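Local coordinates for NADH:ubiquinone oxidoreductase, Na translocating, F subunit (Porphyromonas gingivalis, PDB 2R6H), which belongs to the flavin-dependent oxidoreductases that join an FAD-binding antiparallel beta-barrel to an NAD-binding domain with a parallel sheet, at residues 26-31 with 100-105; 15-20 with 130-135; 9-14 with 140-145. All blocks are in the same frame, centred on the assembly; numbering follows the deposited sequence.

In the fold
From the N terminus, strand 9-19 enters first and is used twice: residues 9-14 pair with 140-145 (interaction 3), and 15-20 meet the end of helix 127-132 and the turn there (interaction 2). The chain then turns into strand 24-30, and residues 26-31, on it and just past its end, meet 100-105 (interaction 1). The three loops lie one within another without crossing: interaction 1 inside interaction 2, and that inside interaction 3. Strands 9-19 and 24-30 pair directly, Val28 bonding to Leu15 and Ser16; interactions 3 and 1 add strands 140-147 and 100-106 beyond them, and interaction 2 fastens the helix to this antiparallel sheet. Interaction 1 touches the FAD.

Interaction 1: 26-31 with 100-105; sequences EFVVKL and IITLNV. With FAD (flavin-adenine dinucleotide), chain H.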
loop_
_atom_site.group_PDB
_atom_site.type_symbol
_atom_site.label_atom_id
_atom_site.label_comp_id
_atom_site.label_asym_id
_atom_site.label_seq_id
_atom_site.Cartn_x
_atom_site.Cartn_y
_atom_site.Cartn_z
ATOM N N GLU A 26 1.837 4.208 8.735
ATOM C CA GLU A 26 0.552 3.588 8.971
ATOM C C GLU A 26 -0.307 4.611 9.686
ATOM O O GLU A 26 -0.134 4.864 10.874
ATOM C CB GLU A 26 0.690 2.323 9.792
ATOM C CG GLU A 26 -0.572 1.526 9.810
ATOM C CD GLU A 26 -0.586 0.510 10.914
ATOM O OE1 GLU A 26 0.161 0.695 11.900
ATOM O OE2 GLU A 26 -1.341 -0.475 10.795
ATOM N N PHE A 27 -1.217 5.215 8.933
ATOM C CA PHE A 27 -2.015 6.339 9.401
ATOM C C PHE A 27 -3.390 5.851 9.851
ATOM O O PHE A 27 -4.198 5.429 9.040
ATOM C CB PHE A 27 -2.126 7.354 8.270
ATOM C CG PHE A 27 -2.919 8.566 8.613
ATOM C CD1 PHE A 27 -2.625 9.302 9.752
ATOM C CD2 PHE A 27 -3.938 8.993 7.781
ATOM C CE1 PHE A 27 -3.345 10.422 10.066
ATOM C CE2 PHE A 27 -4.661 10.113 8.088
ATOM C CZ PHE A 27 -4.365 10.833 9.238
ATOM N N VAL A 28 -3.636 5.905 11.153
ATOM C CA VAL A 28 -4.803 5.271 11.746
ATOM C C VAL A 28 -5.746 6.298 12.392
ATOM O O VAL A 28 -5.383 6.977 13.363
ATOM C CB VAL A 28 -4.365 4.232 12.802
ATOM C CG1 VAL A 28 -5.568 3.572 13.439
ATOM C CG2 VAL A 28 -3.441 3.190 12.174
ATOM N N VAL A 29 -6.959 6.409 11.858
ATOM C CA VAL A 29 -7.910 7.410 12.336
ATOM C C VAL A 29 -9.174 6.762 12.901
ATOM O O VAL A 29 -9.540 5.658 12.493
ATOM C CB VAL A 29 -8.286 8.416 11.211
ATOM C CG1 VAL A 29 -7.053 9.228 10.773
ATOM C CG2 VAL A 29 -8.916 7.684 10.027
ATOM N N LYS A 30 -9.836 7.444 13.837
ATOM C CA LYS A 30 -11.050 6.906 14.456
ATOM C C LYS A 30 -12.269 7.790 14.193
ATOM O O LYS A 30 -12.181 9.017 14.278
ATOM C CB LYS A 30 -10.848 6.726 15.970
ATOM C CG LYS A 30 -11.990 6.016 16.693
ATOM C CD LYS A 30 -11.832 6.097 18.214
ATOM C CE LYS A 30 -11.926 7.549 18.691
ATOM N NZ LYS A 30 -12.097 7.690 20.171
ATOM N N LEU A 31 -13.407 7.175 13.879
ATOM C CA LEU A 31 -14.630 7.944 13.640
ATOM C C LEU A 31 -15.261 8.352 14.956
ATOM O O LEU A 31 -14.934 7.771 15.995
ATOM C CB LEU A 31 -15.614 7.176 12.750
ATOM C CG LEU A 31 -15.396 7.404 11.244
ATOM C CD1 LEU A 31 -14.000 6.981 10.839
ATOM C CD2 LEU A 31 -16.422 6.690 10.394
ATOM N N ILE A 100 -12.429 2.457 13.232
ATOM C CA ILE A 100 -10.982 2.644 13.224
ATOM C C ILE A 100 -10.507 2.331 11.818
ATOM O O ILE A 100 -10.359 1.172 11.447
ATOM C CB ILE A 100 -10.235 1.713 14.213
ATOM C CG1 ILE A 100 -10.913 1.686 15.592
ATOM C CG2 ILE A 100 -8.774 2.141 14.336
ATOM C CD1 ILE A 100 -10.184 2.470 16.645
ATOM N N ILE A 101 -10.295 3.375 11.032
ATOM C CA ILE A 101 -9.849 3.211 9.655
ATOM C C ILE A 101 -8.334 3.268 9.584
ATOM O O ILE A 101 -7.723 4.203 10.084
ATOM C CB ILE A 101 -10.441 4.290 8.733
ATOM C CG1 ILE A 101 -11.965 4.216 8.766
ATOM C CG2 ILE A 101 -9.928 4.121 7.321
ATOM C CD1 ILE A 101 -12.482 2.796 8.789
ATOM N N THR A 102 -7.727 2.264 8.969
ATOM C CA THR A 102 -6.278 2.250 8.819
ATOM C C THR A 102 -5.874 2.625 7.390
ATOM O O THR A 102 -6.444 2.120 6.435
ATOM C CB THR A 102 -5.706 0.870 9.181
ATOM O OG1 THR A 102 -6.029 0.561 10.540
ATOM C CG2 THR A 102 -4.222 0.874 9.042
ATOM N N LEU A 103 -4.899 3.511 7.239
ATOM C CA LEU A 103 -4.371 3.797 5.910
ATOM C C LEU A 103 -2.845 3.563 5.792
ATOM O O LEU A 103 -2.133 3.484 6.799
ATOM C CB LEU A 103 -4.760 5.216 5.471
ATOM C CG LEU A 103 -6.252 5.567 5.569
ATOM C CD1 LEU A 103 -6.506 6.987 5.120
ATOM C CD2 LEU A 103 -7.088 4.634 4.746
ATOM N N ASN A 104 -2.355 3.416 4.563
ATOM C CA ASN A 104 -0.924 3.345 4.308
ATOM C C ASN A 104 -0.532 4.479 3.396
ATOM O O ASN A 104 -0.922 4.488 2.240
ATOM C CB ASN A 104 -0.564 2.048 3.603
ATOM C CG ASN A 104 -0.750 0.854 4.469
ATOM O OD1 ASN A 104 -1.069 0.972 5.656
ATOM N ND2 ASN A 104 -0.560 -0.323 3.888
ATOM N N VAL A 105 0.259 5.420 3.892
ATOM C CA VAL A 105 0.595 6.586 3.097
ATOM C C VAL A 105 2.058 6.664 2.717
ATOM O O VAL A 105 2.917 6.747 3.587
ATOM C CB VAL A 105 0.241 7.841 3.842
ATOM C CG1 VAL A 105 0.464 9.034 2.967
ATOM C CG2 VAL A 105 -1.193 7.774 4.259
HETATM P PA FAD H . 1.038 15.457 -5.236
HETATM O O1A FAD H . -0.220 14.971 -5.946
HETATM O O2A FAD H . 1.035 16.952 -4.900
HETATM O O5B FAD H . 2.361 15.101 -6.111
HETATM C C5B FAD H . 2.725 13.750 -6.351
HETATM C C4B FAD H . 4.189 13.660 -6.764
HETATM O O4B FAD H . 4.401 14.411 -7.945
HETATM C C3B FAD H . 5.119 14.222 -5.700
HETATM O O3B FAD H . 6.148 13.291 -5.469
HETATM C C2B FAD H . 5.707 15.483 -6.296
HETATM O O2B FAD H . 7.066 15.605 -5.940
HETATM C C1B FAD H . 5.543 15.243 -7.794
HETATM N N9A FAD H . 5.444 16.487 -8.610
HETATM C C8A FAD H . 4.632 17.583 -8.406
HETATM N N7A FAD H . 4.862 18.484 -9.396
HETATM C C5A FAD H . 5.809 17.982 -10.236
HETATM C C6A FAD H . 6.419 18.472 -11.401
HETATM N N6A FAD H . 6.153 19.701 -11.841
HETATM N N1A FAD H . 7.376 17.705 -12.054
HETATM C C2A FAD H . 7.731 16.459 -11.560
HETATM N N3A FAD H . 7.127 15.976 -10.408
HETATM C C4A FAD H . 6.183 16.724 -9.754
HETATM N N1 FAD H . -1.583 6.530 -2.077
HETATM C C2 FAD H . -1.170 5.944 -0.910
HETATM O O2 FAD H . -0.085 6.273 -0.451
HETATM N N3 FAD H . -1.973 5.003 -0.281
HETATM C C4 FAD H . -3.208 4.641 -0.813
HETATM O O4 FAD H . -3.968 3.808 -0.290
HETATM C C4X FAD H . -3.613 5.244 -1.991
HETATM N N5 FAD H . -4.833 4.893 -2.524
HETATM C C5X FAD H . -5.232 5.485 -3.707
HETATM C C6 FAD H . -6.459 5.116 -4.247
HETATM C C7 FAD H . -6.907 5.691 -5.430
HETATM C C7M FAD H . -8.245 5.267 -5.976
HETATM C C8 FAD H . -6.108 6.640 -6.071
HETATM C C8M FAD H . -6.561 7.268 -7.348
HETATM C C9 FAD H . -4.880 7.000 -5.527
HETATM C C9A FAD H . -4.431 6.431 -4.344
HETATM N N10 FAD H . -3.207 6.782 -3.798
HETATM C C10 FAD H . -2.800 6.186 -2.626
HETATM C "C1'" FAD H . -2.389 7.929 -4.312
HETATM C "C2'" FAD H . -2.746 9.166 -3.505
HETATM O "O2'" FAD H . -4.107 9.460 -3.702
HETATM C "C3'" FAD H . -1.918 10.382 -3.905
HETATM O "O3'" FAD H . -1.796 10.478 -5.305
HETATM C "C4'" FAD H . -0.558 10.311 -3.238
HETATM O "O4'" FAD H . -0.779 10.500 -1.865
HETATM C "C5'" FAD H . 0.359 11.418 -3.728
HETATM O "O5'" FAD H . -0.381 12.616 -3.768
HETATM P P FAD H . 0.178 13.927 -3.023
HETATM O O1P FAD H . -0.919 14.956 -2.880
HETATM O O2P FAD H . 0.791 13.546 -1.700
HETATM O O3P FAD H . 1.324 14.471 -3.987
#
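Leu103 N donates to Phe27 O at 2.7 Å, and Phe27 N returns a bond to Leu103 O, making this a hydrogen-bonded pair of the antiparallel FAD-binding barrel. Val29 and Ile101 form the next such pair, again bonded both ways. The strand segments 26-30 and 100-105 run at 156° to each other. Leu103 O does double service, because Glu26 CA also approaches it in a CA-H...O contact.

On the side facing strand 140-147, apolar groups interlock. The Phe27 ring presents its edge to Leu103, with CD2 4.2 Å from Leu103 CD1. With CG anti to the backbone N (chi1 -180°), the ring also reaches Val14 of strand 9-19. Val29 CG2 rests 3.9 Å from Ile101 CB, and Leu31 CD1 meets Ile101 CG1 at 4.0 Å. Val141 and Met143 pack against Val29, and Met143 touches Ile101 as well, so these residues belong to the barrel's interior.

The other face carries Glu26, Val28 and Lys30 opposite Asn104, Thr102 and Ile100. Val28 lays CG1 3.6 Å from Ile100 CG2, while its CG2 sits alongside Thr102, the two side chains pointing the same way. The extended Glu26 slants over Thr102, whose CG2 lies 3.6 Å from Glu26 OE2. That methyl offers no polar partner; the carboxylate oxygen is instead hydrogen-bonded to the hydroxyl of Tyr202, in the NAD-binding part of the chain.

At its far end, strand 100-105 becomes part of the FAD pocket, to which Asn104 and Val105 belong. The flavin ring binds the main chain there: FAD N3 donates to Asn104 O at 2.8 Å, with an N-H...O angle of 157°.

Interaction 2: 15-20 with 130-135; sequences LSNKNV and SYIFSL
Asn17 reaches from strand 9-19 toward Leu135, in the type I beta turn from Ile132 to Leu135 at the end of helix 127-132, and its amide carries most of the contact. CB comes first, 3.4 Å from Leu135 O. CG, roughly anti to the backbone N (chi1 -152°), stays near the same oxygen. At the tip, ND2 donates to Leu135 O at 3.2 Å; the bond is bent, 141° at the hydrogen, and the donor is tilted from the carbonyl plane. ND2 is also 3.1 Å from Ile132 O, the carbonyl that accepts Leu135 N and closes the turn. OD1 lies beside CD1 of Phe27.

Further along the strand, Asn19 OD1 stands 4.3 Å from Phe133 CE2, approaching the ring obliquely. Asn19 OD1 is hydrogen-bonded to Lys25 NZ, which also binds Asn17 O.

The contact therefore joins barrel strand to helix end through one buried primary amide bonded to the main-chain carbonyl of Leu135. Because only the NH2 branch can donate, this bond is consistent with the Asn17 amide being turned with its NH2 toward the turn.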
loop_
_atom_site.group_PDB
_atom_site.type_symbol
_atom_site.label_atom_id
_atom_site.label_comp_id
_atom_site.label_asym_id
_atom_site.label_seq_id
_atom_site.Cartn_x
_atom_site.Cartn_y
_atom_site.Cartn_z
ATOM N N LEU A 15 -5.383 8.323 15.712
ATOM C CA LEU A 15 -4.883 7.450 16.767
ATOM C C LEU A 15 -3.373 7.271 16.667
ATOM O O LEU A 15 -2.648 7.478 17.641
ATOM C CB LEU A 15 -5.579 6.087 16.709
ATOM C CG LEU A 15 -7.090 6.087 16.950
ATOM C CD1 LEU A 15 -7.643 4.672 16.890
ATOM C CD2 LEU A 15 -7.423 6.741 18.283
ATOM N N SER A 16 -2.904 6.887 15.485
ATOM C CA SER A 16 -1.517 6.470 15.309
ATOM C C SER A 16 -0.987 6.886 13.940
ATOM O O SER A 16 -1.563 6.541 12.909
ATOM C CB SER A 16 -1.386 4.956 15.486
ATOM O OG SER A 16 -0.026 4.562 15.509
ATOM N N ASN A 17 0.114 7.629 13.940
ATOM C CA ASN A 17 0.865 7.884 12.717
ATOM C C ASN A 17 2.346 7.551 12.869
ATOM O O ASN A 17 3.192 8.443 12.920
ATOM C CB ASN A 17 0.698 9.342 12.279
ATOM C CG ASN A 17 0.841 9.520 10.781
ATOM O OD1 ASN A 17 0.377 8.691 9.998
ATOM N ND2 ASN A 17 1.486 10.607 10.373
ATOM N N LYS A 18 2.652 6.259 12.939
ATOM C CA LYS A 18 4.033 5.804 13.036
ATOM C C LYS A 18 4.514 5.216 11.713
ATOM O O LYS A 18 3.735 4.622 10.967
ATOM C CB LYS A 18 4.179 4.770 14.154
ATOM C CG LYS A 18 4.635 5.352 15.482
ATOM C CD LYS A 18 4.103 4.542 16.652
ATOM C CE LYS A 18 4.927 3.283 16.872
ATOM N NZ LYS A 18 4.399 2.462 17.997
ATOM N N ASN A 19 5.801 5.386 11.429
ATOM C CA ASN A 19 6.411 4.785 10.249
ATOM C C ASN A 19 6.331 3.262 10.270
ATOM O O ASN A 19 6.587 2.631 11.296
ATOM C CB ASN A 19 7.867 5.233 10.111
ATOM C CG ASN A 19 8.019 6.460 9.233
ATOM O OD1 ASN A 19 7.645 7.566 9.623
ATOM N ND2 ASN A 19 8.569 6.269 8.040
ATOM N N VAL A 20 5.974 2.678 9.131
ATOM C CA VAL A 20 5.830 1.238 9.026
ATOM C C VAL A 20 6.901 0.678 8.037
ATOM O O VAL A 20 7.270 -0.501 8.066
ATOM C CB VAL A 20 4.361 0.902 8.683
ATOM C CG1 VAL A 20 4.154 0.711 7.183
ATOM C CG2 VAL A 20 3.897 -0.288 9.473
ATOM N N SER A 130 2.508 14.960 2.244
ATOM C CA SER A 130 3.342 15.775 3.126
ATOM C C SER A 130 2.571 16.267 4.336
ATOM O O SER A 130 3.154 16.416 5.403
ATOM C CB SER A 130 3.964 16.971 2.396
ATOM O OG SER A 130 4.819 16.559 1.349
ATOM N N TYR A 131 1.273 16.526 4.181
ATOM C CA TYR A 131 0.463 17.011 5.300
ATOM C C TYR A 131 0.178 15.853 6.227
ATOM O O TYR A 131 0.363 15.967 7.436
ATOM C CB TYR A 131 -0.850 17.666 4.840
ATOM C CG TYR A 131 -1.789 18.054 5.977
ATOM C CD1 TYR A 131 -1.509 19.135 6.812
ATOM C CD2 TYR A 131 -2.961 17.346 6.211
ATOM C CE1 TYR A 131 -2.369 19.496 7.847
ATOM C CE2 TYR A 131 -3.828 17.697 7.249
ATOM C CZ TYR A 131 -3.531 18.770 8.058
ATOM O OH TYR A 131 -4.393 19.100 9.081
ATOM N N ILE A 132 -0.262 14.734 5.664
ATOM C CA ILE A 132 -0.553 13.567 6.483
ATOM C C ILE A 132 0.654 13.190 7.328
ATOM O O ILE A 132 0.527 12.939 8.525
ATOM C CB ILE A 132 -0.992 12.370 5.636
ATOM C CG1 ILE A 132 -2.374 12.653 5.037
ATOM C CG2 ILE A 132 -1.025 11.125 6.488
ATOM C CD1 ILE A 132 -2.703 11.839 3.810
ATOM N N PHE A 133 1.828 13.175 6.714
ATOM C CA PHE A 133 3.039 12.842 7.443
ATOM C C PHE A 133 3.321 13.754 8.627
ATOM O O PHE A 133 4.081 13.398 9.525
ATOM C CB PHE A 133 4.243 12.819 6.515
ATOM C CG PHE A 133 4.635 11.445 6.093
ATOM C CD1 PHE A 133 3.783 10.670 5.325
ATOM C CD2 PHE A 133 5.846 10.917 6.478
ATOM C CE1 PHE A 133 4.132 9.404 4.946
ATOM C CE2 PHE A 133 6.202 9.641 6.099
ATOM C CZ PHE A 133 5.344 8.888 5.332
ATOM N N SER A 134 2.726 14.934 8.643
ATOM C CA SER A 134 2.984 15.839 9.744
ATOM C C SER A 134 2.017 15.571 10.888
ATOM O O SER A 134 2.166 16.135 11.966
ATOM C CB SER A 134 2.838 17.271 9.285
ATOM O OG SER A 134 1.469 17.536 9.091
ATOM N N LEU A 135 1.040 14.698 10.662
ATOM C CA LEU A 135 -0.039 14.492 11.630
ATOM C C LEU A 135 0.332 13.633 12.827
ATOM O O LEU A 135 1.137 12.703 12.733
ATOM C CB LEU A 135 -1.256 13.888 10.960
ATOM C CG LEU A 135 -1.941 14.793 9.957
ATOM C CD1 LEU A 135 -3.191 14.099 9.476
ATOM C CD2 LEU A 135 -2.256 16.137 10.586
#

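Interaction 3: 9-14 with 140-145; sequences EWECEV and KVMMSG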
loop_
_atom_site.group_PDB
_atom_site.type_symbol
_atom_site.label_atom_id
_atom_site.label_comp_id
_atom_site.label_asym_id
_atom_site.label_seq_id
_atom_site.Cartn_x
_atom_site.Cartn_y
_atom_site.Cartn_z
ATOM N N GLU A 9 -19.261 12.370 5.110
ATOM C CA GLU A 9 -18.026 12.928 5.660
ATOM C C GLU A 9 -17.995 13.068 7.188
ATOM O O GLU A 9 -18.850 13.730 7.776
ATOM C CB GLU A 9 -17.750 14.287 5.022
ATOM C CG GLU A 9 -16.845 15.185 5.843
ATOM C CD GLU A 9 -16.354 16.389 5.053
ATOM O OE1 GLU A 9 -16.948 17.485 5.209
ATOM O OE2 GLU A 9 -15.377 16.234 4.278
ATOM N N TRP A 10 -16.994 12.451 7.820
ATOM C CA TRP A 10 -16.773 12.561 9.266
ATOM C C TRP A 10 -15.551 13.385 9.576
ATOM O O TRP A 10 -14.684 13.554 8.731
ATOM C CB TRP A 10 -16.539 11.189 9.896
ATOM C CG TRP A 10 -17.634 10.222 9.673
ATOM C CD1 TRP A 10 -18.721 10.011 10.473
ATOM C CD2 TRP A 10 -17.766 9.313 8.582
ATOM N NE1 TRP A 10 -19.516 9.028 9.943
ATOM C CE2 TRP A 10 -18.947 8.587 8.774
ATOM C CE3 TRP A 10 -16.980 9.049 7.451
ATOM C CZ2 TRP A 10 -19.382 7.612 7.889
ATOM C CZ3 TRP A 10 -17.411 8.081 6.568
ATOM C CH2 TRP A 10 -18.601 7.372 6.792
ATOM N N GLU A 11 -15.471 13.885 10.801
ATOM C CA GLU A 11 -14.200 14.382 11.284
ATOM C C GLU A 11 -13.636 13.341 12.238
ATOM O O GLU A 11 -14.310 12.884 13.155
ATOM C CB GLU A 11 -14.313 15.774 11.912
ATOM C CG GLU A 11 -14.117 15.846 13.417
ATOM C CD GLU A 11 -15.397 16.222 14.158
ATOM O OE1 GLU A 11 -15.348 17.206 14.934
ATOM O OE2 GLU A 11 -16.443 15.547 13.962
ATOM N N CYS A 12 -12.399 12.939 11.989
ATOM C CA CYS A 12 -11.821 11.824 12.713
ATOM C C CYS A 12 -10.633 12.252 13.552
ATOM O O CYS A 12 -9.918 13.191 13.207
ATOM C CB CYS A 12 -11.387 10.745 11.728
ATOM S SG CYS A 12 -12.652 10.290 10.536
ATOM N N GLU A 13 -10.440 11.549 14.660
ATOM C CA GLU A 13 -9.250 11.716 15.470
ATOM C C GLU A 13 -8.149 10.740 15.042
ATOM O O GLU A 13 -8.389 9.545 14.837
ATOM C CB GLU A 13 -9.574 11.519 16.948
ATOM C CG GLU A 13 -8.443 11.944 17.869
ATOM C CD GLU A 13 -8.329 11.069 19.099
ATOM O OE1 GLU A 13 -7.186 10.737 19.498
ATOM O OE2 GLU A 13 -9.385 10.706 19.662
ATOM N N VAL A 14 -6.934 11.262 14.909
ATOM C CA VAL A 14 -5.777 10.436 14.589
ATOM C C VAL A 14 -5.309 9.646 15.807
ATOM O O VAL A 14 -4.890 10.224 16.810
ATOM C CB VAL A 14 -4.606 11.285 14.059
ATOM C CG1 VAL A 14 -3.465 10.390 13.602
ATOM C CG2 VAL A 14 -5.075 12.185 12.925
ATOM N N LYS A 140 -7.082 16.196 14.132
ATOM C CA LYS A 140 -8.355 15.974 13.457
ATOM C C LYS A 140 -8.213 16.028 11.941
ATOM O O LYS A 140 -7.500 16.879 11.393
ATOM C CB LYS A 140 -9.398 17.013 13.905
ATOM C CG LYS A 140 -9.712 17.029 15.404
ATOM C CD LYS A 140 -9.992 15.634 15.949
ATOM C CE LYS A 140 -10.792 15.675 17.245
ATOM N NZ LYS A 140 -12.038 16.492 17.082
ATOM N N VAL A 141 -8.905 15.123 11.261
ATOM C CA VAL A 141 -8.946 15.146 9.802
ATOM C C VAL A 141 -10.368 14.994 9.323
ATOM O O VAL A 141 -11.165 14.299 9.960
ATOM C CB VAL A 141 -8.146 13.992 9.207
ATOM C CG1 VAL A 141 -6.773 14.459 8.818
ATOM C CG2 VAL A 141 -8.089 12.833 10.197
HETATM N N MSE A 142 -10.680 15.630 8.198
HETATM C CA MSE A 142 -11.968 15.432 7.544
HETATM C C MSE A 142 -11.837 14.309 6.545
HETATM O O MSE A 142 -10.920 14.306 5.730
HETATM C CB MSE A 142 -12.403 16.695 6.820
HETATM C CG MSE A 142 -12.547 17.896 7.726
HETATM SE SE MSE A 142 -14.004 17.718 9.024
HETATM C CE MSE A 142 -13.217 18.780 10.487
HETATM N N MSE A 143 -12.752 13.355 6.600
HETATM C CA MSE A 143 -12.627 12.177 5.768
HETATM C C MSE A 143 -13.962 11.715 5.230
HETATM O O MSE A 143 -14.942 11.651 5.953
HETATM C CB MSE A 143 -11.980 11.053 6.560
HETATM C CG MSE A 143 -11.495 9.938 5.684
HETATM SE SE MSE A 143 -10.589 8.526 6.667
HETATM C CE MSE A 143 -12.142 7.771 7.587
ATOM N N SER A 144 -14.000 11.392 3.950
ATOM C CA SER A 144 -15.228 10.887 3.345
ATOM C C SER A 144 -15.004 9.532 2.695
ATOM O O SER A 144 -13.886 9.189 2.322
ATOM C CB SER A 144 -15.784 11.878 2.313
ATOM O OG SER A 144 -14.785 12.323 1.406
ATOM N N GLY A 145 -16.076 8.764 2.559
ATOM C CA GLY A 145 -16.006 7.475 1.900
ATOM C C GLY A 145 -17.291 6.701 2.114
ATOM O O GLY A 145 -18.199 7.214 2.773
#
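Met143 holds CG anti to its own main-chain nitrogen (chi1 -165°), and Cys12 swings SG to the side away from its carbonyl carbon (chi1 -50°). Together these torsions bring Cys12 SG to 3.9 Å from CE of Met143, a selenomethionine whose chain bends at its last torsion. The two residues belong to neighbouring antiparallel strands, 9-19 and 140-147, of the FAD-binding barrel, and both side chains point into its buried interior. Val29, from strand 24-30, touches both.

Two hydrogen-bonded pairs join the strands here, Trp10 with Met143 and Cys12 with Val141. Each is bonded in both directions, and the shortest bond runs from Cys12 N to Val141 O, 2.7 Å. CA-H...O contacts from Glu9, Glu11, Lys140 and Met142 add to the pairing.

On the buried face, Val14 crosses Val141 at about a right angle, with CG2 to CG2 at 4.1 Å. Trp10 brings its six-membered ring near the partner strand: CE3 lies 3.6 Å from Met143 O, which approaches the ring obliquely, and CZ3 is 4.0 Å from Gly145 O. Leu31 and Met37 also pack on this indole.

The opposite face, with Glu9, Glu11, Lys140 and Met142, is open to solvent. Glu9 reaches across to Met142, placing OE2 near CB of that residue, and Ser144 turns its hydroxyl to Tyr147. Lys140 folds back over strand 9-14 so that its CD rests 4.0 Å from Glu13 CA. Lys140 NZ is likewise 4.0 Å from Glu11 OE1, an attraction of opposite charges too long for a salt bridge. Against Glu11, the bent chain of Met142, also selenomethionine, lays SE 3.5 Å from Glu11 CB.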